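Local coordinates for uncharacterized protein (PDB 2PD2) that is of unknown function but belongs to the DsrE/DsrF-like family, whose better-known members take part in sulfur relay and sulfur oxidation, at residues Met1-Phe10 and Glu31-Lys42; Ala43-Ile54 and Leu76-Ile85. All coordinates share one frame; numbering follows the deposited sequence.

Contact 1 pairs neighbouring parallel strands of a beta-alpha-beta unit, its centre about 3 Å from the centre of the chain; contact 2, centred about 11 Å from that point, joins the run-up to helix 51-59 and its first turn to the loop before strand 86-88. Their centres are about 14 Å apart, yet Lys42 ends contact 1 and Ala43 opens contact 2. They also touch by packing: Phe10 CE1 lies 3.9 Å from the backbone Ala43 N, Leu36 CD2 meets Leu44 CD2 at 4.0 Å, and Ile41 CG2 meets Leu76 CD1 at 4.1 Å. Contact 1 borders two other subunits; no other chain of the assembly touches contact 2. No active site is established.

Contact 1 of 2, residues Met1-Phe10 and Glu31-Lys42; sequences MKVVVQIKDF and EIEVVLHQSAIK
The His37 ring carries Lys8 CB over one face, 4.0 Å from its centroid, and receives Gln6 at its edge. Gln6 NE2 donates to His37 NE2 at 2.9 Å; it lies 2° out of the ring plane, with amide and ring planes nearly coplanar (7° apart). Gln6 CG stands anti to the backbone N (chi1 166°), and the extended chain carries the amide to that edge; its OE1 bonds Tyr105 and its NE2 also Ala107 O of the second subunit. On the Phe10 ring, Lys42 CE lies over one face, while NZ makes an off-centre cation-pi contact 4.5 Å from the centroid. Ser39 OG accepts from Phe10 N at 3.0 Å.

The axes of strands 2-7 and 31-36 approach to 4.6 Å in a parallel pairing. Glu33 N to Val3 O and Val35 N to Val5 O (2.7 Å) are two rungs. Ile7 CD1 packs on Val34 CG1 at 3.7 Å, and Lys2 NZ bridges to Glu31 OE1.

This is the parallel pair of a right-handed beta-alpha-beta crossover: helix 13-26 packs on Val3, Val5, Ile7 and Ile32, helix 91-100 on Gln6, Val35 and His37, and strands 104-107 and 63-67 flank the pair.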
loop_
_atom_site.group_PDB
_atom_site.type_symbol
_atom_site.label_atom_id
_atom_site.label_comp_id
_atom_site.label_asym_id
_atom_site.label_seq_id
_atom_site.Cartn_x
_atom_site.Cartn_y
_atom_site.Cartn_z
ATOM N N MET A 1 -6.400 -19.588 3.888
ATOM C CA MET A 1 -6.379 -18.101 3.863
ATOM C C MET A 1 -5.610 -17.619 2.640
ATOM O O MET A 1 -4.378 -17.667 2.622
ATOM C CB MET A 1 -5.699 -17.567 5.117
ATOM C CG MET A 1 -5.639 -16.060 5.175
ATOM S SD MET A 1 -7.197 -15.366 5.709
ATOM C CE MET A 1 -6.888 -15.217 7.450
ATOM N N LYS A 2 -6.338 -17.141 1.638
ATOM C CA LYS A 2 -5.736 -16.655 0.396
ATOM C C LYS A 2 -5.280 -15.199 0.504
ATOM O O LYS A 2 -6.074 -14.309 0.814
ATOM C CB LYS A 2 -6.737 -16.803 -0.752
ATOM C CG LYS A 2 -7.067 -18.260 -1.110
ATOM C CD LYS A 2 -8.208 -18.331 -2.137
ATOM C CE LYS A 2 -8.300 -19.711 -2.787
ATOM N NZ LYS A 2 -8.507 -20.792 -1.787
ATOM N N VAL A 3 -3.996 -14.963 0.244
ATOM C CA VAL A 3 -3.428 -13.620 0.322
ATOM C C VAL A 3 -2.648 -13.267 -0.943
ATOM O O VAL A 3 -1.771 -14.018 -1.365
ATOM C CB VAL A 3 -2.448 -13.495 1.516
ATOM C CG1 VAL A 3 -1.975 -12.052 1.660
ATOM C CG2 VAL A 3 -3.121 -13.974 2.804
ATOM N N VAL A 4 -2.988 -12.141 -1.562
ATOM C CA VAL A 4 -2.258 -11.699 -2.733
ATOM C C VAL A 4 -1.378 -10.549 -2.228
ATOM O O VAL A 4 -1.870 -9.523 -1.752
ATOM C CB VAL A 4 -3.214 -11.247 -3.882
ATOM C CG1 VAL A 4 -4.096 -10.100 -3.437
ATOM C CG2 VAL A 4 -2.400 -10.868 -5.107
ATOM N N VAL A 5 -0.070 -10.762 -2.292
ATOM C CA VAL A 5 0.910 -9.790 -1.826
ATOM C C VAL A 5 1.511 -8.964 -2.960
ATOM O O VAL A 5 1.930 -9.502 -3.980
ATOM C CB VAL A 5 2.075 -10.494 -1.108
ATOM C CG1 VAL A 5 3.097 -9.457 -0.627
ATOM C CG2 VAL A 5 1.550 -11.322 0.061
ATOM N N GLN A 6 1.572 -7.655 -2.764
ATOM C CA GLN A 6 2.144 -6.765 -3.769
ATOM C C GLN A 6 3.478 -6.185 -3.306
ATOM O O GLN A 6 3.618 -5.792 -2.152
ATOM C CB GLN A 6 1.192 -5.602 -4.056
ATOM C CG GLN A 6 1.839 -4.447 -4.836
ATOM C CD GLN A 6 1.052 -3.157 -4.711
ATOM O OE1 GLN A 6 0.545 -2.835 -3.635
ATOM N NE2 GLN A 6 0.959 -2.405 -5.804
ATOM N N ILE A 7 4.453 -6.149 -4.208
ATOM C CA ILE A 7 5.757 -5.551 -3.921
ATOM C C ILE A 7 6.093 -4.743 -5.171
ATOM O O ILE A 7 6.146 -5.298 -6.267
ATOM C CB ILE A 7 6.863 -6.603 -3.693
ATOM C CG1 ILE A 7 6.465 -7.563 -2.571
ATOM C CG2 ILE A 7 8.157 -5.900 -3.314
ATOM C CD1 ILE A 7 7.516 -8.624 -2.274
ATOM N N LYS A 8 6.313 -3.440 -5.013
ATOM C CA LYS A 8 6.596 -2.589 -6.167
ATOM C C LYS A 8 7.908 -1.810 -6.112
ATOM O O LYS A 8 8.428 -1.395 -7.148
ATOM C CB LYS A 8 5.443 -1.599 -6.369
ATOM C CG LYS A 8 5.106 -0.766 -5.128
ATOM C CD LYS A 8 4.040 0.296 -5.423
ATOM C CE LYS A 8 3.552 1.003 -4.154
ATOM N NZ LYS A 8 2.604 0.171 -3.334
ATOM N N ASP A 9 8.443 -1.611 -4.913
ATOM C CA ASP A 9 9.674 -0.844 -4.756
ATOM C C ASP A 9 10.893 -1.736 -4.563
ATOM O O ASP A 9 11.008 -2.447 -3.561
ATOM C CB ASP A 9 9.531 0.125 -3.577
ATOM C CG ASP A 9 8.367 1.093 -3.754
ATOM O OD1 ASP A 9 8.334 1.797 -4.786
ATOM O OD2 ASP A 9 7.486 1.149 -2.865
ATOM N N PHE A 10 11.809 -1.691 -5.525
ATOM C CA PHE A 10 13.017 -2.509 -5.451
ATOM C C PHE A 10 13.813 -2.306 -4.161
ATOM O O PHE A 10 14.297 -3.272 -3.572
ATOM C CB PHE A 10 13.933 -2.237 -6.653
ATOM C CG PHE A 10 15.182 -3.075 -6.658
ATOM C CD1 PHE A 10 15.107 -4.453 -6.820
ATOM C CD2 PHE A 10 16.433 -2.488 -6.481
ATOM C CE1 PHE A 10 16.257 -5.243 -6.807
ATOM C CE2 PHE A 10 17.594 -3.267 -6.466
ATOM C CZ PHE A 10 17.504 -4.649 -6.628
ATOM N N GLU A 31 -2.388 -19.452 1.748
ATOM C CA GLU A 31 -2.219 -19.682 0.319
ATOM C C GLU A 31 -1.755 -18.315 -0.168
ATOM O O GLU A 31 -2.551 -17.385 -0.296
ATOM C CB GLU A 31 -3.549 -20.058 -0.320
ATOM C CG GLU A 31 -3.413 -20.888 -1.570
ATOM C CD GLU A 31 -4.755 -21.241 -2.169
ATOM O OE1 GLU A 31 -5.693 -21.543 -1.397
ATOM O OE2 GLU A 31 -4.868 -21.218 -3.409
ATOM N N ILE A 32 -0.460 -18.197 -0.438
ATOM C CA ILE A 32 0.117 -16.919 -0.820
ATOM C C ILE A 32 0.622 -16.786 -2.248
ATOM O O ILE A 32 1.295 -17.674 -2.764
ATOM C CB ILE A 32 1.299 -16.583 0.128
ATOM C CG1 ILE A 32 0.841 -16.668 1.588
ATOM C CG2 ILE A 32 1.851 -15.190 -0.176
ATOM C CD1 ILE A 32 1.997 -16.868 2.564
ATOM N N GLU A 33 0.294 -15.652 -2.867
ATOM C CA GLU A 33 0.753 -15.320 -4.210
ATOM C C GLU A 33 1.412 -13.950 -4.103
ATOM O O GLU A 33 0.799 -12.991 -3.639
ATOM C CB GLU A 33 -0.394 -15.223 -5.219
ATOM C CG GLU A 33 0.105 -14.758 -6.591
ATOM C CD GLU A 33 -1.000 -14.614 -7.627
ATOM O OE1 GLU A 33 -1.976 -15.388 -7.579
ATOM O OE2 GLU A 33 -0.880 -13.737 -8.505
ATOM N N VAL A 34 2.663 -13.859 -4.520
ATOM C CA VAL A 34 3.370 -12.593 -4.452
ATOM C C VAL A 34 3.555 -12.038 -5.852
ATOM O O VAL A 34 4.152 -12.687 -6.714
ATOM C CB VAL A 34 4.753 -12.751 -3.801
ATOM C CG1 VAL A 34 5.401 -11.379 -3.642
ATOM C CG2 VAL A 34 4.619 -13.443 -2.448
ATOM N N VAL A 35 3.045 -10.834 -6.067
ATOM C CA VAL A 35 3.143 -10.167 -7.362
ATOM C C VAL A 35 4.146 -9.013 -7.313
ATOM O O VAL A 35 3.946 -8.038 -6.581
ATOM C CB VAL A 35 1.775 -9.588 -7.787
ATOM C CG1 VAL A 35 1.919 -8.810 -9.104
ATOM C CG2 VAL A 35 0.753 -10.709 -7.921
ATOM N N LEU A 36 5.221 -9.120 -8.089
ATOM C CA LEU A 36 6.212 -8.050 -8.125
ATOM C C LEU A 36 6.091 -7.242 -9.414
ATOM O O LEU A 36 6.066 -7.808 -10.511
ATOM C CB LEU A 36 7.630 -8.612 -7.989
ATOM C CG LEU A 36 7.935 -9.375 -6.688
ATOM C CD1 LEU A 36 7.451 -10.820 -6.809
ATOM C CD2 LEU A 36 9.426 -9.359 -6.423
ATOM N N HIS A 37 5.981 -5.920 -9.273
ATOM C CA HIS A 37 5.888 -5.047 -10.429
ATOM C C HIS A 37 6.689 -3.768 -10.235
ATOM O O HIS A 37 7.338 -3.577 -9.196
ATOM C CB HIS A 37 4.423 -4.752 -10.804
ATOM C CG HIS A 37 3.659 -3.965 -9.783
ATOM N ND1 HIS A 37 3.130 -2.723 -10.055
ATOM C CD2 HIS A 37 3.271 -4.271 -8.521
ATOM C CE1 HIS A 37 2.451 -2.294 -9.005
ATOM N NE2 HIS A 37 2.518 -3.217 -8.064
ATOM N N GLN A 38 6.650 -2.895 -11.235
ATOM C CA GLN A 38 7.447 -1.672 -11.211
ATOM C C GLN A 38 8.911 -2.106 -11.018
ATOM O O GLN A 38 9.308 -3.156 -11.511
ATOM C CB GLN A 38 7.010 -0.726 -10.091
ATOM C CG GLN A 38 5.603 -0.157 -10.264
ATOM C CD GLN A 38 5.337 1.038 -9.356
ATOM O OE1 GLN A 38 6.107 1.317 -8.433
ATOM N NE2 GLN A 38 4.241 1.750 -9.615
ATOM N N SER A 39 9.705 -1.332 -10.290
ATOM C CA SER A 39 11.119 -1.667 -10.122
ATOM C C SER A 39 11.414 -2.946 -9.356
ATOM O O SER A 39 12.492 -3.527 -9.495
ATOM C CB SER A 39 11.869 -0.504 -9.460
ATOM O OG SER A 39 11.454 -0.326 -8.120
ATOM N N ALA A 40 10.461 -3.403 -8.552
ATOM C CA ALA A 40 10.680 -4.609 -7.767
ATOM C C ALA A 40 10.910 -5.847 -8.643
ATOM O O ALA A 40 11.464 -6.844 -8.184
ATOM C CB ALA A 40 9.497 -4.834 -6.807
ATOM N N ILE A 41 10.502 -5.782 -9.907
ATOM C CA ILE A 41 10.682 -6.922 -10.807
ATOM C C ILE A 41 12.157 -7.347 -10.875
ATOM O O ILE A 41 12.471 -8.516 -11.111
ATOM C CB ILE A 41 10.193 -6.588 -12.246
ATOM C CG1 ILE A 41 10.163 -7.852 -13.105
ATOM C CG2 ILE A 41 11.124 -5.565 -12.894
ATOM C CD1 ILE A 41 9.108 -8.853 -12.675
ATOM N N LYS A 42 13.060 -6.398 -10.655
ATOM C CA LYS A 42 14.483 -6.699 -10.720
ATOM C C LYS A 42 14.911 -7.746 -9.701
ATOM O O LYS A 42 15.940 -8.400 -9.870
ATOM C CB LYS A 42 15.305 -5.422 -10.542
ATOM C CG LYS A 42 15.159 -4.449 -11.702
ATOM C CD LYS A 42 16.030 -3.216 -11.526
ATOM C CE LYS A 42 15.570 -2.352 -10.365
ATOM N NZ LYS A 42 16.475 -1.175 -10.185
HETATM O O HOH W 1 -6.565 -21.226 1.296
HETATM O O HOH W 2 9.184 1.206 -8.221
HETATM O O HOH W 3 6.457 2.978 -6.460
#

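Contact 2 of 2, residues Ala43-Ile54 and Leu76-Ile85; sequences ALLKDSDTRSII and LSHDQLIPGI
Ile82 and Arg51 slide past each other in opposite directions, Ile82 CD1 resting 3.8 Å from Arg51 CG. The same methyl is approached obliquely by Ile54 through CD1, so the end of Ile82 packs against both the aliphatic stem of Arg51 and the side chain of Ile54. The Arg51 stem is straight: CG is anti to the backbone N (chi1 176°), and the chain stays extended to NE. The Arg51 side chain crosses that of Pro83 at about a right angle, NH2 lying 3.9 Å from Pro83 CD. Lys46 O takes a bond from Arg51 NH1 at 3.0 Å, lying 6° out of the guanidinium plane, while NE forms a salt bridge with Glu55. With the stem cut back to an alanine, Lys46 O and the Glu55 carboxylate would probably lose their arginine partner, and Ile82 CD1 the packing of CG.

Leu45 crosses Leu76 at about a right angle, their CD2 atoms 3.9 Å apart, and runs alongside Gln80. Leu44 meets Ile85 obliquely, its CD1 touching Ile85 CG2.

Two backbone bonds, made by the residues before and after Leu45, join the segments: Ile82 N donates to Leu44 O at 2.8 Å and Lys46 N to Gln80 O at 2.7 Å. Together they make a single bridge between Leu45 and Leu81. Lys46, extended beyond CG, adds a third tie by donating from NZ to Asp79 O at 3.0 Å, nearly in line with that carbonyl.

The contact fastens the approach to helix 51-59 and its first turn to the loop between helix 68-73 and strand 86-88. Leu44 and Ile85 reach Ile64 of strand 63-67, Leu76 and Leu81 pack on Ile71 of helix 68-73, and Ala43 and Thr50 lean on helix 13-26.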
loop_
_atom_site.group_PDB
_atom_site.type_symbol
_atom_site.label_atom_id
_atom_site.label_comp_id
_atom_site.label_asym_id
_atom_site.label_seq_id
_atom_site.Cartn_x
_atom_site.Cartn_y
_atom_site.Cartn_z
ATOM N N ALA A 43 14.115 -7.919 -8.651
ATOM C CA ALA A 43 14.446 -8.899 -7.634
ATOM C C ALA A 43 14.305 -10.320 -8.162
ATOM O O ALA A 43 14.799 -11.259 -7.541
ATOM C CB ALA A 43 13.563 -8.708 -6.397
ATOM N N LEU A 44 13.640 -10.489 -9.304
ATOM C CA LEU A 44 13.462 -11.828 -9.868
ATOM C C LEU A 44 14.555 -12.211 -10.869
ATOM O O LEU A 44 14.458 -13.238 -11.538
ATOM C CB LEU A 44 12.084 -11.957 -10.540
ATOM C CG LEU A 44 10.875 -11.669 -9.645
ATOM C CD1 LEU A 44 9.592 -11.916 -10.418
ATOM C CD2 LEU A 44 10.927 -12.547 -8.408
ATOM N N LEU A 45 15.585 -11.384 -10.980
ATOM C CA LEU A 45 16.685 -11.677 -11.891
ATOM C C LEU A 45 17.518 -12.836 -11.343
ATOM O O LEU A 45 17.600 -13.031 -10.131
ATOM C CB LEU A 45 17.561 -10.436 -12.075
ATOM C CG LEU A 45 16.964 -9.378 -13.008
ATOM C CD1 LEU A 45 17.729 -8.074 -12.900
ATOM C CD2 LEU A 45 16.994 -9.906 -14.430
ATOM N N LYS A 46 18.130 -13.608 -12.237
ATOM C CA LYS A 46 18.945 -14.747 -11.824
ATOM C C LYS A 46 20.129 -14.376 -10.934
ATOM O O LYS A 46 20.554 -15.175 -10.099
ATOM C CB LYS A 46 19.456 -15.505 -13.053
ATOM C CG LYS A 46 18.430 -16.434 -13.678
ATOM C CD LYS A 46 18.957 -17.042 -14.969
ATOM C CE LYS A 46 17.985 -18.058 -15.538
ATOM N NZ LYS A 46 18.473 -18.645 -16.819
ATOM N N ASP A 47 20.667 -13.174 -11.112
ATOM C CA ASP A 47 21.804 -12.737 -10.311
ATOM C C ASP A 47 21.363 -11.835 -9.156
ATOM O O ASP A 47 22.182 -11.167 -8.522
ATOM C CB ASP A 47 22.825 -12.019 -11.204
ATOM C CG ASP A 47 22.282 -10.738 -11.802
ATOM O OD1 ASP A 47 21.089 -10.707 -12.171
ATOM O OD2 ASP A 47 23.051 -9.762 -11.916
ATOM N N SER A 48 20.059 -11.837 -8.884
ATOM C CA SER A 48 19.477 -11.043 -7.804
ATOM C C SER A 48 20.046 -11.394 -6.432
ATOM O O SER A 48 20.272 -12.562 -6.125
ATOM C CB SER A 48 17.958 -11.243 -7.765
ATOM O OG SER A 48 17.419 -10.726 -6.560
ATOM N N ASP A 49 20.259 -10.379 -5.599
ATOM C CA ASP A 49 20.782 -10.604 -4.258
ATOM C C ASP A 49 19.774 -11.337 -3.370
ATOM O O ASP A 49 20.149 -11.927 -2.358
ATOM C CB ASP A 49 21.175 -9.276 -3.596
ATOM C CG ASP A 49 22.361 -8.611 -4.276
ATOM O OD1 ASP A 49 23.276 -9.334 -4.721
ATOM O OD2 ASP A 49 22.389 -7.366 -4.357
ATOM N N THR A 50 18.497 -11.305 -3.738
ATOM C CA THR A 50 17.484 -11.989 -2.939
ATOM C C THR A 50 17.047 -13.323 -3.549
ATOM O O THR A 50 16.059 -13.915 -3.109
ATOM C CB THR A 50 16.219 -11.111 -2.742
ATOM O OG1 THR A 50 15.792 -10.594 -4.007
ATOM C CG2 THR A 50 16.498 -9.962 -1.774
ATOM N N ARG A 51 17.783 -13.801 -4.547
ATOM C CA ARG A 51 17.424 -15.059 -5.194
ATOM C C ARG A 51 17.195 -16.221 -4.227
ATOM O O ARG A 51 16.184 -16.924 -4.323
ATOM C CB ARG A 51 18.479 -15.461 -6.233
ATOM C CG ARG A 51 18.195 -16.821 -6.867
ATOM C CD ARG A 51 19.001 -17.071 -8.136
ATOM N NE ARG A 51 18.698 -18.384 -8.706
ATOM C CZ ARG A 51 19.147 -18.811 -9.883
ATOM N NH1 ARG A 51 19.917 -18.029 -10.623
ATOM N NH2 ARG A 51 18.835 -20.027 -10.314
ATOM N N SER A 52 18.117 -16.424 -3.294
ATOM C CA SER A 52 17.980 -17.527 -2.346
ATOM C C SER A 52 16.711 -17.416 -1.507
ATOM O O SER A 52 16.094 -18.424 -1.162
ATOM C CB SER A 52 19.212 -17.605 -1.437
ATOM O OG SER A 52 19.347 -16.436 -0.651
ATOM N N ILE A 53 16.311 -16.192 -1.182
ATOM C CA ILE A 53 15.101 -16.002 -0.397
ATOM C C ILE A 53 13.878 -16.333 -1.261
ATOM O O ILE A 53 12.945 -16.998 -0.809
ATOM C CB ILE A 53 15.008 -14.553 0.124
ATOM C CG1 ILE A 53 16.212 -14.261 1.030
ATOM C CG2 ILE A 53 13.704 -14.354 0.876
ATOM C CD1 ILE A 53 16.252 -12.848 1.594
ATOM N N ILE A 54 13.888 -15.870 -2.506
ATOM C CA ILE A 54 12.791 -16.142 -3.430
ATOM C C ILE A 54 12.643 -17.651 -3.644
ATOM O O ILE A 54 11.534 -18.187 -3.659
ATOM C CB ILE A 54 13.046 -15.453 -4.781
ATOM C CG1 ILE A 54 12.901 -13.940 -4.608
ATOM C CG2 ILE A 54 12.079 -15.974 -5.844
ATOM C CD1 ILE A 54 13.344 -13.155 -5.806
ATOM N N LEU A 76 14.246 -6.222 -19.347
ATOM C CA LEU A 76 14.722 -7.524 -18.902
ATOM C C LEU A 76 14.231 -8.594 -19.861
ATOM O O LEU A 76 13.273 -8.381 -20.596
ATOM C CB LEU A 76 14.217 -7.843 -17.491
ATOM C CG LEU A 76 14.588 -6.851 -16.389
ATOM C CD1 LEU A 76 14.079 -7.379 -15.056
ATOM C CD2 LEU A 76 16.096 -6.647 -16.348
ATOM N N SER A 77 14.899 -9.740 -19.845
ATOM C CA SER A 77 14.543 -10.870 -20.695
ATOM C C SER A 77 14.059 -12.007 -19.804
ATOM O O SER A 77 14.598 -12.217 -18.718
ATOM C CB SER A 77 15.763 -11.328 -21.493
ATOM O OG SER A 77 15.499 -12.547 -22.165
ATOM N N HIS A 78 13.048 -12.741 -20.257
ATOM C CA HIS A 78 12.524 -13.848 -19.463
ATOM C C HIS A 78 13.614 -14.873 -19.209
ATOM O O HIS A 78 13.568 -15.621 -18.233
ATOM C CB HIS A 78 11.341 -14.508 -20.170
ATOM C CG HIS A 78 10.230 -13.563 -20.487
ATOM N ND1 HIS A 78 9.992 -12.424 -19.745
ATOM C CD2 HIS A 78 9.290 -13.578 -21.460
ATOM C CE1 HIS A 78 8.958 -11.780 -20.250
ATOM N NE2 HIS A 78 8.512 -12.459 -21.293
ATOM N N ASP A 79 14.597 -14.898 -20.102
ATOM C CA ASP A 79 15.729 -15.804 -19.980
ATOM C C ASP A 79 16.556 -15.453 -18.747
ATOM O O ASP A 79 17.236 -16.307 -18.185
ATOM C CB ASP A 79 16.629 -15.691 -21.213
ATOM C CG ASP A 79 16.024 -16.336 -22.435
ATOM O OD1 ASP A 79 14.803 -16.178 -22.645
ATOM O OD2 ASP A 79 16.768 -16.992 -23.193
ATOM N N GLN A 80 16.481 -14.193 -18.332
ATOM C CA GLN A 80 17.259 -13.690 -17.205
ATOM C C GLN A 80 16.603 -13.855 -15.840
ATOM O O GLN A 80 17.228 -13.610 -14.811
ATOM C CB GLN A 80 17.573 -12.209 -17.443
ATOM C CG GLN A 80 17.956 -11.886 -18.890
ATOM C CD GLN A 80 18.191 -10.400 -19.131
ATOM O OE1 GLN A 80 17.391 -9.558 -18.724
ATOM N NE2 GLN A 80 19.288 -10.076 -19.804
ATOM N N LEU A 81 15.347 -14.277 -15.828
ATOM C CA LEU A 81 14.621 -14.441 -14.574
ATOM C C LEU A 81 14.823 -15.806 -13.922
ATOM O O LEU A 81 15.192 -16.778 -14.581
ATOM C CB LEU A 81 13.131 -14.195 -14.816
ATOM C CG LEU A 81 12.847 -12.833 -15.458
ATOM C CD1 LEU A 81 11.384 -12.738 -15.839
ATOM C CD2 LEU A 81 13.241 -11.717 -14.497
ATOM N N ILE A 82 14.591 -15.859 -12.614
ATOM C CA ILE A 82 14.718 -17.100 -11.861
ATOM C C ILE A 82 13.758 -18.145 -12.436
ATOM O O ILE A 82 12.592 -17.853 -12.693
ATOM C CB ILE A 82 14.376 -16.867 -10.372
ATOM C CG1 ILE A 82 15.430 -15.947 -9.742
ATOM C CG2 ILE A 82 14.293 -18.202 -9.635
ATOM C CD1 ILE A 82 15.050 -15.421 -8.362
ATOM N N PRO A 83 14.244 -19.378 -12.659
ATOM C CA PRO A 83 13.384 -20.432 -13.209
ATOM C C PRO A 83 12.235 -20.779 -12.269
ATOM O O PRO A 83 12.420 -20.850 -11.059
ATOM C CB PRO A 83 14.349 -21.603 -13.391
ATOM C CG PRO A 83 15.665 -20.916 -13.657
ATOM C CD PRO A 83 15.651 -19.816 -12.622
ATOM N N GLY A 84 11.049 -20.996 -12.826
ATOM C CA GLY A 84 9.911 -21.336 -11.989
ATOM C C GLY A 84 9.065 -20.130 -11.630
ATOM O O GLY A 84 8.118 -20.227 -10.846
ATOM N N ILE A 85 9.416 -18.984 -12.199
ATOM C CA ILE A 85 8.686 -17.747 -11.966
ATOM C C ILE A 85 7.515 -17.676 -12.947
ATOM O O ILE A 85 7.692 -17.920 -14.137
ATOM C CB ILE A 85 9.598 -16.507 -12.216
ATOM C CG1 ILE A 85 10.616 -16.356 -11.082
ATOM C CG2 ILE A 85 8.758 -15.256 -12.380
ATOM C CD1 ILE A 85 10.013 -16.286 -9.716
#